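Local atomic coordinates of F-actin-capping protein subunit alpha (Dictyostelium discoideum, PDB entry 4AKR), a protein that forms, with a partner subunit, a capping protein that blocks subunit exchange at the barbed ends of actin filaments independently of calcium and without severing them. Residues 160-165 with 194-199; 14-19 with 48-53; 120-125 with 223-228; 149-154 with 168-173; 189-194 with 201-206. One frame throughout, in Å; residues are numbered along the deposited sequence.

Interaction 1: residues 160-165 with 194-199; sequences NAFYSG and YFEDGN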
# COMPACT_ATOMS: atom_id res chain seq x y z
N ASN A 160 14.49 9.70 -3.96
CA ASN A 160 14.72 11.03 -3.39
C ASN A 160 13.42 11.78 -3.22
O ASN A 160 13.32 12.70 -2.40
CB ASN A 160 15.66 11.85 -4.27
CG ASN A 160 17.10 11.40 -4.16
OD1 ASN A 160 17.96 11.86 -4.92
ND2 ASN A 160 17.38 10.51 -3.22
N ALA A 161 12.42 11.41 -4.01
CA ALA A 161 11.13 12.05 -3.91
C ALA A 161 10.18 11.11 -3.15
O ALA A 161 8.99 11.36 -3.06
CB ALA A 161 10.59 12.34 -5.30
N PHE A 162 10.74 10.02 -2.63
CA PHE A 162 9.99 9.04 -1.85
C PHE A 162 8.81 8.35 -2.54
O PHE A 162 7.79 8.09 -1.91
CB PHE A 162 9.46 9.69 -0.58
CG PHE A 162 10.54 10.20 0.32
CD1 PHE A 162 11.21 9.33 1.18
CD2 PHE A 162 10.88 11.55 0.31
CE1 PHE A 162 12.21 9.80 2.01
CE2 PHE A 162 11.88 12.03 1.14
CZ PHE A 162 12.55 11.15 2.00
N TYR A 163 8.93 8.04 -3.82
CA TYR A 163 7.82 7.38 -4.48
C TYR A 163 8.24 6.50 -5.63
O TYR A 163 9.34 6.64 -6.18
CB TYR A 163 6.79 8.39 -4.96
CG TYR A 163 7.16 9.14 -6.22
CD1 TYR A 163 6.82 8.65 -7.47
CD2 TYR A 163 7.85 10.35 -6.15
CE1 TYR A 163 7.15 9.34 -8.63
CE2 TYR A 163 8.19 11.05 -7.31
CZ TYR A 163 7.83 10.53 -8.55
OH TYR A 163 8.14 11.23 -9.69
N SER A 164 7.35 5.57 -5.97
CA SER A 164 7.59 4.65 -7.08
C SER A 164 6.24 4.24 -7.65
O SER A 164 5.19 4.49 -7.04
CB SER A 164 8.34 3.39 -6.61
OG SER A 164 7.53 2.57 -5.79
N GLY A 165 6.27 3.63 -8.82
CA GLY A 165 5.04 3.20 -9.44
C GLY A 165 5.30 2.29 -10.62
O GLY A 165 6.41 2.23 -11.13
N TYR A 194 4.10 5.73 -2.08
CA TYR A 194 4.60 7.02 -1.60
C TYR A 194 5.04 6.78 -0.17
O TYR A 194 4.26 6.29 0.65
CB TYR A 194 3.49 8.07 -1.62
CG TYR A 194 3.96 9.41 -1.11
CD1 TYR A 194 3.91 9.70 0.25
CD2 TYR A 194 4.50 10.36 -1.98
CE1 TYR A 194 4.38 10.91 0.74
CE2 TYR A 194 4.97 11.59 -1.49
CZ TYR A 194 4.90 11.85 -0.13
OH TYR A 194 5.34 13.06 0.39
N PHE A 195 6.28 7.12 0.15
CA PHE A 195 6.76 6.86 1.50
C PHE A 195 7.52 7.95 2.24
O PHE A 195 8.54 7.67 2.87
CB PHE A 195 7.57 5.56 1.48
CG PHE A 195 8.58 5.48 0.37
CD1 PHE A 195 8.21 5.05 -0.90
CD2 PHE A 195 9.92 5.83 0.59
CE1 PHE A 195 9.14 4.97 -1.94
CE2 PHE A 195 10.86 5.75 -0.44
CZ PHE A 195 10.47 5.33 -1.71
N GLU A 196 7.04 9.18 2.18
CA GLU A 196 7.69 10.25 2.94
C GLU A 196 6.92 10.36 4.24
O GLU A 196 5.73 10.67 4.23
CB GLU A 196 7.65 11.59 2.20
CG GLU A 196 8.29 12.70 3.02
CD GLU A 196 8.57 13.95 2.21
OE1 GLU A 196 8.36 13.93 0.98
OE2 GLU A 196 9.00 14.97 2.82
N ASP A 197 7.59 10.08 5.34
CA ASP A 197 6.97 10.11 6.67
C ASP A 197 5.73 9.24 6.69
O ASP A 197 4.69 9.63 7.20
CB ASP A 197 6.59 11.54 7.06
CG ASP A 197 7.78 12.45 7.10
OD1 ASP A 197 8.78 12.11 7.78
OD2 ASP A 197 7.72 13.51 6.44
N GLY A 198 5.86 8.05 6.12
CA GLY A 198 4.74 7.14 6.09
C GLY A 198 4.87 6.19 4.93
O GLY A 198 5.92 6.09 4.29
N ASN A 199 3.78 5.49 4.65
CA ASN A 199 3.75 4.51 3.58
C ASN A 199 2.32 4.41 3.06
O ASN A 199 1.44 3.85 3.72
CB ASN A 199 4.28 3.18 4.13
CG ASN A 199 4.01 2.00 3.22
OD1 ASN A 199 3.72 2.16 2.04
ND2 ASN A 199 4.14 0.81 3.77
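The G1 beta bulge at which F162 and Y163 both face K158 is also where F162 meets F195, at the tip of two neighbouring hairpins. F195 N donates to F162 O over 2.7 Å in a nearly straight bond (169°), the donor tilted a little from the carbonyl plane. The same oxygen sits 3.2 Å above the F195 ring plane, displaced toward the rim. F195 reaches this position because its CG stands between its own backbone N and carbonyl carbon (chi1 48°), folding the ring back over the F162 peptide. F162 CB lies over the F195 ring, 4.3 Å from its centroid, while F195 CD2 approaches the edge of the F162 ring, 3.8 Å from F162 CD1. One face of F162 is covered by E196 CG, 3.9 Å above the ring plane. A basic side chain of the partner protein chain adds a cation-pi contact to F195. With an alanine in place of F195, the F162 carbonyl and CB would probably lose their aromatic cover and the basic group its ring. One carbonyl oxygen thus takes a directional bond from the F195 backbone while resting against the same residue's ring, which probably helps hold the bulge against the turn after Y194.

Interaction 2: residues 14-19 with 48-53; sequences FLLNAP and FREYNT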
# COMPACT_ATOMS: atom_id res chain seq x y z
N PHE A 14 7.54 -11.70 2.38
CA PHE A 14 8.00 -10.32 2.34
C PHE A 14 8.48 -10.06 0.91
O PHE A 14 7.98 -9.16 0.22
CB PHE A 14 9.17 -10.09 3.31
CG PHE A 14 8.79 -10.18 4.76
CD1 PHE A 14 7.46 -10.05 5.17
CD2 PHE A 14 9.76 -10.38 5.74
CE1 PHE A 14 7.11 -10.13 6.51
CE2 PHE A 14 9.42 -10.45 7.07
CZ PHE A 14 8.09 -10.33 7.46
N LEU A 15 9.42 -10.88 0.47
CA LEU A 15 9.99 -10.76 -0.87
C LEU A 15 8.95 -10.66 -1.97
O LEU A 15 9.00 -9.76 -2.82
CB LEU A 15 10.94 -11.93 -1.14
CG LEU A 15 12.20 -12.02 -0.26
CD1 LEU A 15 13.07 -13.21 -0.67
CD2 LEU A 15 12.99 -10.72 -0.39
N LEU A 16 7.98 -11.57 -1.96
CA LEU A 16 6.95 -11.57 -2.98
C LEU A 16 6.08 -10.33 -2.97
O LEU A 16 5.45 -9.99 -3.97
CB LEU A 16 6.05 -12.81 -2.83
CG LEU A 16 6.62 -14.16 -3.28
CD1 LEU A 16 5.70 -15.28 -2.82
CD2 LEU A 16 6.78 -14.17 -4.80
N ASN A 17 6.04 -9.63 -1.84
CA ASN A 17 5.20 -8.45 -1.71
C ASN A 17 5.91 -7.11 -1.78
O ASN A 17 5.33 -6.08 -1.44
CB ASN A 17 4.39 -8.55 -0.43
CG ASN A 17 3.20 -9.46 -0.58
OD1 ASN A 17 2.19 -9.08 -1.17
ND2 ASN A 17 3.32 -10.68 -0.08
N ALA A 18 7.17 -7.12 -2.21
CA ALA A 18 7.94 -5.89 -2.31
C ALA A 18 7.30 -4.97 -3.35
O ALA A 18 6.81 -5.43 -4.38
CB ALA A 18 9.38 -6.21 -2.71
N PRO A 19 7.29 -3.66 -3.08
CA PRO A 19 6.70 -2.74 -4.05
C PRO A 19 7.58 -2.69 -5.30
O PRO A 19 8.73 -3.14 -5.29
CB PRO A 19 6.67 -1.41 -3.30
CG PRO A 19 7.83 -1.51 -2.35
CD PRO A 19 7.74 -2.95 -1.87
N PHE A 48 12.41 -15.24 -6.51
CA PHE A 48 12.77 -14.08 -7.32
C PHE A 48 12.14 -14.17 -8.71
O PHE A 48 11.65 -13.18 -9.25
CB PHE A 48 14.29 -13.96 -7.43
CG PHE A 48 14.96 -13.47 -6.17
CD1 PHE A 48 14.72 -14.08 -4.95
CD2 PHE A 48 15.87 -12.42 -6.22
CE1 PHE A 48 15.37 -13.65 -3.79
CE2 PHE A 48 16.53 -11.98 -5.07
CZ PHE A 48 16.28 -12.60 -3.85
N ARG A 49 12.17 -15.37 -9.29
CA ARG A 49 11.58 -15.59 -10.61
C ARG A 49 10.10 -15.18 -10.65
O ARG A 49 9.64 -14.58 -11.63
CB ARG A 49 11.74 -17.07 -10.97
CG ARG A 49 10.89 -17.54 -12.13
CD ARG A 49 11.31 -18.94 -12.56
NE ARG A 49 10.34 -19.54 -13.47
CZ ARG A 49 9.27 -20.21 -13.07
NH1 ARG A 49 9.02 -20.37 -11.78
NH2 ARG A 49 8.43 -20.72 -13.97
N GLU A 50 9.37 -15.51 -9.59
CA GLU A 50 7.94 -15.18 -9.50
C GLU A 50 7.73 -13.67 -9.51
O GLU A 50 6.84 -13.16 -10.19
CB GLU A 50 7.36 -15.80 -8.22
CG GLU A 50 5.94 -15.36 -7.87
CD GLU A 50 4.93 -15.60 -8.98
OE1 GLU A 50 5.09 -16.58 -9.74
OE2 GLU A 50 3.97 -14.80 -9.09
N TYR A 51 8.56 -12.95 -8.76
CA TYR A 51 8.50 -11.50 -8.70
C TYR A 51 8.87 -10.88 -10.05
O TYR A 51 8.09 -10.14 -10.65
CB TYR A 51 9.46 -10.97 -7.63
CG TYR A 51 9.48 -9.46 -7.52
CD1 TYR A 51 8.53 -8.79 -6.74
CD2 TYR A 51 10.42 -8.70 -8.22
CE1 TYR A 51 8.52 -7.40 -6.66
CE2 TYR A 51 10.42 -7.32 -8.15
CZ TYR A 51 9.47 -6.67 -7.37
OH TYR A 51 9.50 -5.30 -7.28
N ASN A 52 10.07 -11.20 -10.53
CA ASN A 52 10.56 -10.66 -11.80
C ASN A 52 9.55 -10.81 -12.93
O ASN A 52 9.23 -9.85 -13.62
CB ASN A 52 11.87 -11.33 -12.22
CG ASN A 52 13.03 -10.95 -11.33
OD1 ASN A 52 13.10 -9.83 -10.82
ND2 ASN A 52 13.96 -11.88 -11.15
N THR A 53 9.05 -12.03 -13.11
CA THR A 53 8.11 -12.29 -14.19
C THR A 53 6.72 -11.68 -13.99
O THR A 53 6.11 -11.24 -14.96
CB THR A 53 7.97 -13.81 -14.45
OG1 THR A 53 7.71 -14.48 -13.22
CG2 THR A 53 9.25 -14.36 -15.06
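The Y51 ring offers its edge to the backbone of A18 and P19, and F23 stacks on it from outside the two segments. A18 O lies in the ring plane, 3.5 Å from Y51 CE1. Farther along the same edge Y51 OH stands 3.0 Å from P19 O, a hydrogen bond that is not settled, since another acceptor is within reach of the proton. F48 supplies the second ring: its CE1 comes within 3.9 Å of L15 CD1 at a slant, while F23 meets this ring edge-to-face. Helices 4-16 and 44-55 come together here, and with helix 23-31, on which L15 and A18 also pack, they make up the helical N-terminal part of the subunit, as in other capping proteins. With CG opposite the backbone nitrogen (chi1 179°), Y51 is carried straight out from its helix to the chain that follows residue 16. A18 CB adds an apolar touch, 4.2 Å from Y51 CE1. At the more exposed border L16 CD2 packs against the aliphatic part of E50, 3.4 Å from E50 CG, the two side chains running at about a right angle. The E50 chain bends at chi2 (55°), and its OE1 makes a long, weak ion pair with K70.

Interaction 3: residues 120-125 with 223-228; sequences EEATKY and NAFKAI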
# COMPACT_ATOMS: atom_id res chain seq x y z
N GLU A 120 3.92 -4.22 -34.65
CA GLU A 120 4.07 -2.84 -35.14
C GLU A 120 3.13 -1.90 -34.38
O GLU A 120 3.50 -0.78 -34.02
CB GLU A 120 3.73 -2.72 -36.63
CG GLU A 120 4.69 -3.39 -37.61
CD GLU A 120 4.35 -3.07 -39.08
OE1 GLU A 120 3.14 -3.03 -39.42
OE2 GLU A 120 5.29 -2.87 -39.89
N GLU A 121 1.91 -2.36 -34.15
CA GLU A 121 0.92 -1.55 -33.45
C GLU A 121 1.22 -1.39 -31.96
O GLU A 121 1.07 -0.30 -31.41
CB GLU A 121 -0.48 -2.15 -33.67
CG GLU A 121 -0.90 -2.19 -35.13
CD GLU A 121 -0.84 -0.82 -35.79
OE1 GLU A 121 -1.45 0.13 -35.25
OE2 GLU A 121 -0.18 -0.70 -36.85
N ALA A 122 1.64 -2.47 -31.31
CA ALA A 122 1.96 -2.40 -29.89
C ALA A 122 3.10 -1.41 -29.65
O ALA A 122 3.08 -0.64 -28.69
CB ALA A 122 2.34 -3.78 -29.36
N THR A 123 4.07 -1.42 -30.55
CA THR A 123 5.22 -0.52 -30.44
C THR A 123 4.79 0.94 -30.51
O THR A 123 5.13 1.72 -29.62
CB THR A 123 6.27 -0.83 -31.54
OG1 THR A 123 6.69 -2.20 -31.44
CG2 THR A 123 7.48 0.05 -31.38
N LYS A 124 4.03 1.31 -31.54
CA LYS A 124 3.54 2.68 -31.68
C LYS A 124 2.62 3.08 -30.52
O LYS A 124 2.70 4.19 -30.00
CB LYS A 124 2.78 2.85 -33.01
CG LYS A 124 3.66 2.66 -34.25
CD LYS A 124 2.86 2.78 -35.56
CE LYS A 124 1.95 1.58 -35.80
NZ LYS A 124 1.32 1.57 -37.16
N TYR A 125 1.73 2.18 -30.14
CA TYR A 125 0.81 2.46 -29.04
C TYR A 125 1.61 2.73 -27.77
O TYR A 125 1.36 3.68 -27.06
CB TYR A 125 -0.12 1.27 -28.82
CG TYR A 125 -1.10 1.46 -27.68
CD1 TYR A 125 -2.08 2.46 -27.73
CD2 TYR A 125 -1.02 0.67 -26.53
CE1 TYR A 125 -2.95 2.66 -26.66
CE2 TYR A 125 -1.89 0.86 -25.46
CZ TYR A 125 -2.85 1.85 -25.53
OH TYR A 125 -3.70 2.06 -24.47
N ASN A 223 -7.19 -2.68 -35.92
CA ASN A 223 -8.48 -2.59 -35.28
C ASN A 223 -8.49 -3.17 -33.88
O ASN A 223 -9.33 -2.79 -33.07
CB ASN A 223 -9.54 -3.25 -36.17
CG ASN A 223 -9.66 -2.56 -37.52
OD1 ASN A 223 -9.69 -1.33 -37.59
ND2 ASN A 223 -9.71 -3.34 -38.59
N ALA A 224 -7.56 -4.06 -33.58
CA ALA A 224 -7.51 -4.64 -32.25
C ALA A 224 -6.99 -3.58 -31.29
O ALA A 224 -7.48 -3.44 -30.17
CB ALA A 224 -6.60 -5.86 -32.23
N PHE A 225 -6.00 -2.81 -31.75
CA PHE A 225 -5.41 -1.76 -30.95
C PHE A 225 -6.30 -0.53 -30.83
O PHE A 225 -6.18 0.23 -29.88
CB PHE A 225 -4.03 -1.40 -31.48
CG PHE A 225 -2.94 -2.24 -30.90
CD1 PHE A 225 -2.34 -1.88 -29.70
CD2 PHE A 225 -2.59 -3.46 -31.49
CE1 PHE A 225 -1.42 -2.72 -29.08
CE2 PHE A 225 -1.67 -4.30 -30.89
CZ PHE A 225 -1.08 -3.94 -29.68
N LYS A 226 -7.20 -0.34 -31.79
CA LYS A 226 -8.11 0.78 -31.70
C LYS A 226 -9.03 0.46 -30.52
O LYS A 226 -9.32 1.32 -29.69
CB LYS A 226 -8.94 0.91 -32.99
CG LYS A 226 -8.29 1.76 -34.06
CD LYS A 226 -9.23 2.05 -35.21
CE LYS A 226 -8.58 2.97 -36.21
NZ LYS A 226 -9.43 3.15 -37.42
N ALA A 227 -9.47 -0.80 -30.45
CA ALA A 227 -10.35 -1.25 -29.38
C ALA A 227 -9.61 -1.23 -28.04
O ALA A 227 -10.09 -0.62 -27.08
CB ALA A 227 -10.84 -2.66 -29.68
N ILE A 228 -8.45 -1.88 -27.98
CA ILE A 228 -7.64 -1.93 -26.76
C ILE A 228 -7.32 -0.52 -26.24
O ILE A 228 -7.40 -0.27 -25.04
CB ILE A 228 -6.31 -2.69 -27.00
CG1 ILE A 228 -6.57 -4.19 -27.10
CG2 ILE A 228 -5.32 -2.41 -25.88
CD1 ILE A 228 -5.33 -4.99 -27.45
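F225 projects from helix 217-248 toward E121, A122 and Y125 of helix 112-129, where the two helices lie side by side against the five-stranded sheet, their axes 35° apart and 10.1 Å at closest approach. One face of the F225 ring lies against the E121-A122 peptide: E121 C stands 4.0 Å above its centre and A122 N nearer the rim. E121 CB stands over the same face, 3.3 Å from F225 CD2, while A122 CB approaches F225 CZ obliquely, to 3.4 Å. Y125 leans in at a slant, its CB 4.0 Å from F225 CD1, while its hydroxyl is bonded to E232. V150 of the sheet meets both A122 and F225. A serine in place of F225 would probably open a gap between the helices and leave A122 and V150 without their aromatic neighbour. E121 bends away from the ring, and K124 NZ forms a salt bridge to E121 OE2 at 2.7 Å, on the syn side but 35° out of the carboxylate plane.

Interaction 4: residues 149-154 with 168-173; sequences TVCIST and RSVWTC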
# COMPACT_ATOMS: atom_id res chain seq x y z
N THR A 149 -0.48 -12.43 -27.60
CA THR A 149 -0.41 -11.83 -26.27
C THR A 149 0.44 -10.56 -26.25
O THR A 149 1.63 -10.59 -26.60
CB THR A 149 0.17 -12.83 -25.26
OG1 THR A 149 -0.57 -14.06 -25.33
CG2 THR A 149 0.06 -12.27 -23.84
N VAL A 150 -0.17 -9.45 -25.84
CA VAL A 150 0.51 -8.17 -25.76
C VAL A 150 0.78 -7.76 -24.31
O VAL A 150 -0.15 -7.63 -23.50
CB VAL A 150 -0.33 -7.06 -26.41
CG1 VAL A 150 0.46 -5.77 -26.46
CG2 VAL A 150 -0.77 -7.47 -27.79
N CYS A 151 2.05 -7.54 -23.99
CA CYS A 151 2.45 -7.15 -22.65
C CYS A 151 3.07 -5.75 -22.70
O CYS A 151 3.88 -5.46 -23.57
CB CYS A 151 3.49 -8.12 -22.10
SG CYS A 151 2.99 -9.85 -22.01
N ILE A 152 2.68 -4.91 -21.76
CA ILE A 152 3.24 -3.56 -21.66
C ILE A 152 3.59 -3.35 -20.19
O ILE A 152 2.80 -3.68 -19.31
CB ILE A 152 2.22 -2.47 -22.09
CG1 ILE A 152 1.75 -2.75 -23.53
CG2 ILE A 152 2.86 -1.09 -21.98
CD1 ILE A 152 0.97 -1.62 -24.17
N SER A 153 4.78 -2.83 -19.93
CA SER A 153 5.20 -2.62 -18.55
C SER A 153 6.07 -1.39 -18.42
O SER A 153 7.07 -1.24 -19.12
CB SER A 153 5.96 -3.84 -18.03
OG SER A 153 6.07 -3.81 -16.61
N THR A 154 5.69 -0.50 -17.50
CA THR A 154 6.44 0.73 -17.30
C THR A 154 6.43 1.11 -15.83
O THR A 154 5.39 1.06 -15.17
CB THR A 154 5.86 1.89 -18.13
OG1 THR A 154 6.69 3.04 -17.97
CG2 THR A 154 4.44 2.22 -17.66
N ARG A 168 1.08 -2.08 -15.50
CA ARG A 168 1.19 -3.33 -16.24
C ARG A 168 -0.10 -3.60 -17.00
O ARG A 168 -1.18 -3.55 -16.43
CB ARG A 168 1.45 -4.50 -15.29
CG ARG A 168 2.86 -4.60 -14.76
CD ARG A 168 2.95 -5.67 -13.69
NE ARG A 168 2.33 -5.22 -12.45
CZ ARG A 168 2.07 -6.00 -11.41
NH1 ARG A 168 2.38 -7.29 -11.45
NH2 ARG A 168 1.52 -5.50 -10.32
N SER A 169 0.04 -3.88 -18.29
CA SER A 169 -1.10 -4.21 -19.15
C SER A 169 -0.77 -5.50 -19.88
O SER A 169 0.31 -5.65 -20.46
CB SER A 169 -1.35 -3.11 -20.19
OG SER A 169 -1.92 -1.96 -19.62
N VAL A 170 -1.70 -6.46 -19.84
CA VAL A 170 -1.52 -7.73 -20.54
C VAL A 170 -2.82 -8.00 -21.28
O VAL A 170 -3.85 -8.30 -20.66
CB VAL A 170 -1.22 -8.90 -19.57
CG1 VAL A 170 -1.22 -10.21 -20.34
CG2 VAL A 170 0.14 -8.69 -18.90
N TRP A 171 -2.78 -7.84 -22.60
CA TRP A 171 -3.94 -8.07 -23.46
C TRP A 171 -3.74 -9.33 -24.28
O TRP A 171 -2.75 -9.46 -25.00
CB TRP A 171 -4.17 -6.90 -24.42
CG TRP A 171 -4.74 -5.68 -23.77
CD1 TRP A 171 -4.06 -4.67 -23.16
CD2 TRP A 171 -6.13 -5.38 -23.60
NE1 TRP A 171 -4.94 -3.76 -22.62
CE2 TRP A 171 -6.22 -4.18 -22.88
CE3 TRP A 171 -7.32 -6.02 -23.99
CZ2 TRP A 171 -7.43 -3.59 -22.53
CZ3 TRP A 171 -8.54 -5.44 -23.65
CH2 TRP A 171 -8.58 -4.23 -22.92
N THR A 172 -4.69 -10.24 -24.16
CA THR A 172 -4.63 -11.50 -24.89
C THR A 172 -5.67 -11.47 -25.98
O THR A 172 -6.87 -11.41 -25.69
CB THR A 172 -4.90 -12.65 -23.94
OG1 THR A 172 -3.94 -12.61 -22.88
CG2 THR A 172 -4.82 -13.98 -24.67
N CYS A 173 -5.22 -11.51 -27.23
CA CYS A 173 -6.12 -11.45 -28.37
C CYS A 173 -6.22 -12.76 -29.13
O CYS A 173 -5.23 -13.26 -29.68
CB CYS A 173 -5.64 -10.35 -29.32
SG CYS A 173 -5.12 -8.85 -28.46
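V150 with W171 and I152 with S169 hold the tight part of this contact: both are hydrogen-bonded antiparallel pairs, their side chains buried on the face covered by helices. V150 N donates to W171 O over 2.7 Å at 174°, and I152 N reaches S169 O at 2.8 Å. On the helix-covered face V150 CB lies against W171 CB, and I152 CB is 4.1 Å from S169 CB. W171, its CG beside the backbone N (chi1 -75°), turns its indole to helix 217-248, where E232 OE2 binds W171 NE1 and S169 OG; S169 OG also bonds W167 NE1. The other face is partly exposed at R168, V170 and T172, and its touches are few and glancing. T149 CG2 runs alongside T172 OG1 at 4.1 Å, and R168 CG passes S153 OG, itself bonded to M56 O, at 3.8 Å before its guanidinium turns away to S54 O. Hairpin strands in an antiparallel meander, with helices on one face, make the central sheet of this subunit.

Interaction 5: residues 189-194 with 201-206; sequences QVNVHY and QLNTVT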
# COMPACT_ATOMS: atom_id res chain seq x y z
N GLN A 189 -2.99 -3.56 -14.25
CA GLN A 189 -2.65 -3.43 -12.83
C GLN A 189 -1.81 -2.19 -12.64
O GLN A 189 -0.79 -2.02 -13.32
CB GLN A 189 -1.87 -4.65 -12.32
CG GLN A 189 -2.72 -5.83 -11.92
CD GLN A 189 -1.88 -7.00 -11.43
OE1 GLN A 189 -1.20 -7.66 -12.21
NE2 GLN A 189 -1.93 -7.26 -10.13
N VAL A 190 -2.22 -1.34 -11.71
CA VAL A 190 -1.49 -0.10 -11.44
C VAL A 190 -1.06 -0.06 -9.98
O VAL A 190 -1.85 -0.32 -9.07
CB VAL A 190 -2.37 1.13 -11.75
CG1 VAL A 190 -1.55 2.41 -11.62
CG2 VAL A 190 -2.95 1.01 -13.14
N ASN A 191 0.20 0.29 -9.76
CA ASN A 191 0.75 0.34 -8.41
C ASN A 191 1.50 1.64 -8.15
O ASN A 191 2.30 2.07 -8.98
CB ASN A 191 1.69 -0.85 -8.19
CG ASN A 191 0.99 -2.18 -8.37
OD1 ASN A 191 0.35 -2.68 -7.45
ND2 ASN A 191 1.10 -2.74 -9.56
N VAL A 192 1.24 2.26 -7.01
CA VAL A 192 1.92 3.48 -6.62
C VAL A 192 2.26 3.37 -5.15
O VAL A 192 1.44 2.94 -4.34
CB VAL A 192 1.07 4.74 -6.87
CG1 VAL A 192 1.84 5.98 -6.40
CG2 VAL A 192 0.75 4.87 -8.35
N HIS A 193 3.48 3.79 -4.81
CA HIS A 193 4.00 3.75 -3.46
C HIS A 193 4.63 5.10 -3.12
O HIS A 193 5.56 5.56 -3.79
CB HIS A 193 5.06 2.64 -3.38
CG HIS A 193 5.73 2.52 -2.05
ND1 HIS A 193 5.08 2.74 -0.85
CD2 HIS A 193 6.99 2.12 -1.72
CE1 HIS A 193 5.90 2.48 0.15
NE2 HIS A 193 7.07 2.11 -0.35
N TYR A 194 4.10 5.73 -2.08
CA TYR A 194 4.60 7.02 -1.60
C TYR A 194 5.04 6.78 -0.17
O TYR A 194 4.26 6.29 0.65
CB TYR A 194 3.49 8.07 -1.62
CG TYR A 194 3.96 9.41 -1.11
CD1 TYR A 194 3.91 9.70 0.25
CD2 TYR A 194 4.50 10.36 -1.98
CE1 TYR A 194 4.38 10.91 0.74
CE2 TYR A 194 4.97 11.59 -1.49
CZ TYR A 194 4.90 11.85 -0.13
OH TYR A 194 5.34 13.06 0.39
N GLN A 201 -0.07 3.38 -0.39
CA GLN A 201 -0.04 2.61 -1.63
C GLN A 201 -1.37 2.55 -2.36
O GLN A 201 -2.43 2.42 -1.76
CB GLN A 201 0.44 1.19 -1.35
CG GLN A 201 1.95 1.06 -1.15
CD GLN A 201 2.38 -0.35 -0.83
OE1 GLN A 201 1.93 -1.31 -1.46
NE2 GLN A 201 3.28 -0.49 0.14
N LEU A 202 -1.29 2.65 -3.68
CA LEU A 202 -2.46 2.55 -4.55
C LEU A 202 -2.24 1.22 -5.27
O LEU A 202 -1.14 0.94 -5.75
CB LEU A 202 -2.48 3.69 -5.57
CG LEU A 202 -3.51 3.61 -6.71
CD1 LEU A 202 -4.90 3.88 -6.19
CD2 LEU A 202 -3.17 4.63 -7.78
N ASN A 203 -3.29 0.39 -5.32
CA ASN A 203 -3.23 -0.92 -5.97
C ASN A 203 -4.52 -1.15 -6.76
O ASN A 203 -5.61 -1.16 -6.20
CB ASN A 203 -3.09 -2.04 -4.93
CG ASN A 203 -1.70 -2.10 -4.30
OD1 ASN A 203 -0.73 -2.51 -4.94
ND2 ASN A 203 -1.60 -1.68 -3.04
N THR A 204 -4.39 -1.34 -8.07
CA THR A 204 -5.56 -1.57 -8.90
C THR A 204 -5.42 -2.82 -9.77
O THR A 204 -4.31 -3.22 -10.14
CB THR A 204 -5.83 -0.37 -9.84
OG1 THR A 204 -4.83 -0.31 -10.87
CG2 THR A 204 -5.81 0.93 -9.05
N VAL A 205 -6.56 -3.43 -10.07
CA VAL A 205 -6.64 -4.62 -10.91
C VAL A 205 -7.95 -4.50 -11.66
O VAL A 205 -9.03 -4.53 -11.06
CB VAL A 205 -6.67 -5.93 -10.10
CG1 VAL A 205 -6.93 -7.11 -11.03
CG2 VAL A 205 -5.35 -6.14 -9.40
N THR A 206 -7.86 -4.37 -12.98
CA THR A 206 -9.02 -4.22 -13.84
C THR A 206 -8.98 -5.23 -14.98
O THR A 206 -7.93 -5.44 -15.58
CB THR A 206 -9.06 -2.81 -14.46
OG1 THR A 206 -8.84 -1.84 -13.44
CG2 THR A 206 -10.40 -2.55 -15.10
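Q189 to H193 run antiparallel to Q201 to V205, the two short axes at 175° and 4.6 Å apart, as the arms of a beta hairpin. Its second arm is the outermost strand within this chain, and it pairs on its other side with an antiparallel strand of the partner protein chain, so that one sheet runs across the heterodimer. V192 and L202 form the regular part: L202 N donates to V192 O at 2.8 Å and V192 N to L202 O at 3.0 Å. Their side chains pack together, with V192 CB 3.9 Å from L202 CB, on the face where L202 also reaches Y243 of helix 217-248. The other face is more polar. Q189 and V205 lie side by side, the glutamine's CG 3.7 Å from V205 CG2. The amides of N191 and N203 cross obliquely, and the aliphatic part of Q201 leans on the H193 imidazole, while Q201 NE2 is bonded to N199 OD1. Between V190 and T204 one bond is bent: T204 N meets V190 O in its carbonyl plane, but V190 N reaches T204 O at 3.2 Å from 43° above the plane, off its lone pairs. T204 OG1, between its own backbone N and carbonyl carbon (chi1 72°), lies beside V190 and takes a second, weak bond from V190 N at 2.9 Å.

In the fold
From the N terminus, interaction 2 closes first, joining helices 4-16 and 44-55 before any other contact opens. Interaction 3 then spans the longest loop, from helix 112-129 to helix 217-248, and the three remaining contacts nest inside it. Interaction 4 pairs strands 145-158 and 163-175; interaction 1 opens before it closes, so the two cross. Interaction 5 opens before interaction 1 closes, crossing it and sharing Y194, but follows interaction 4 in series. Interactions 1, 4 and 5 lie in one antiparallel sheet. I228 on W171 and Y125 on I152 tie the two helices of interaction 3 to interaction 4, and P19 on H193 links the N-terminal helices to interaction 5.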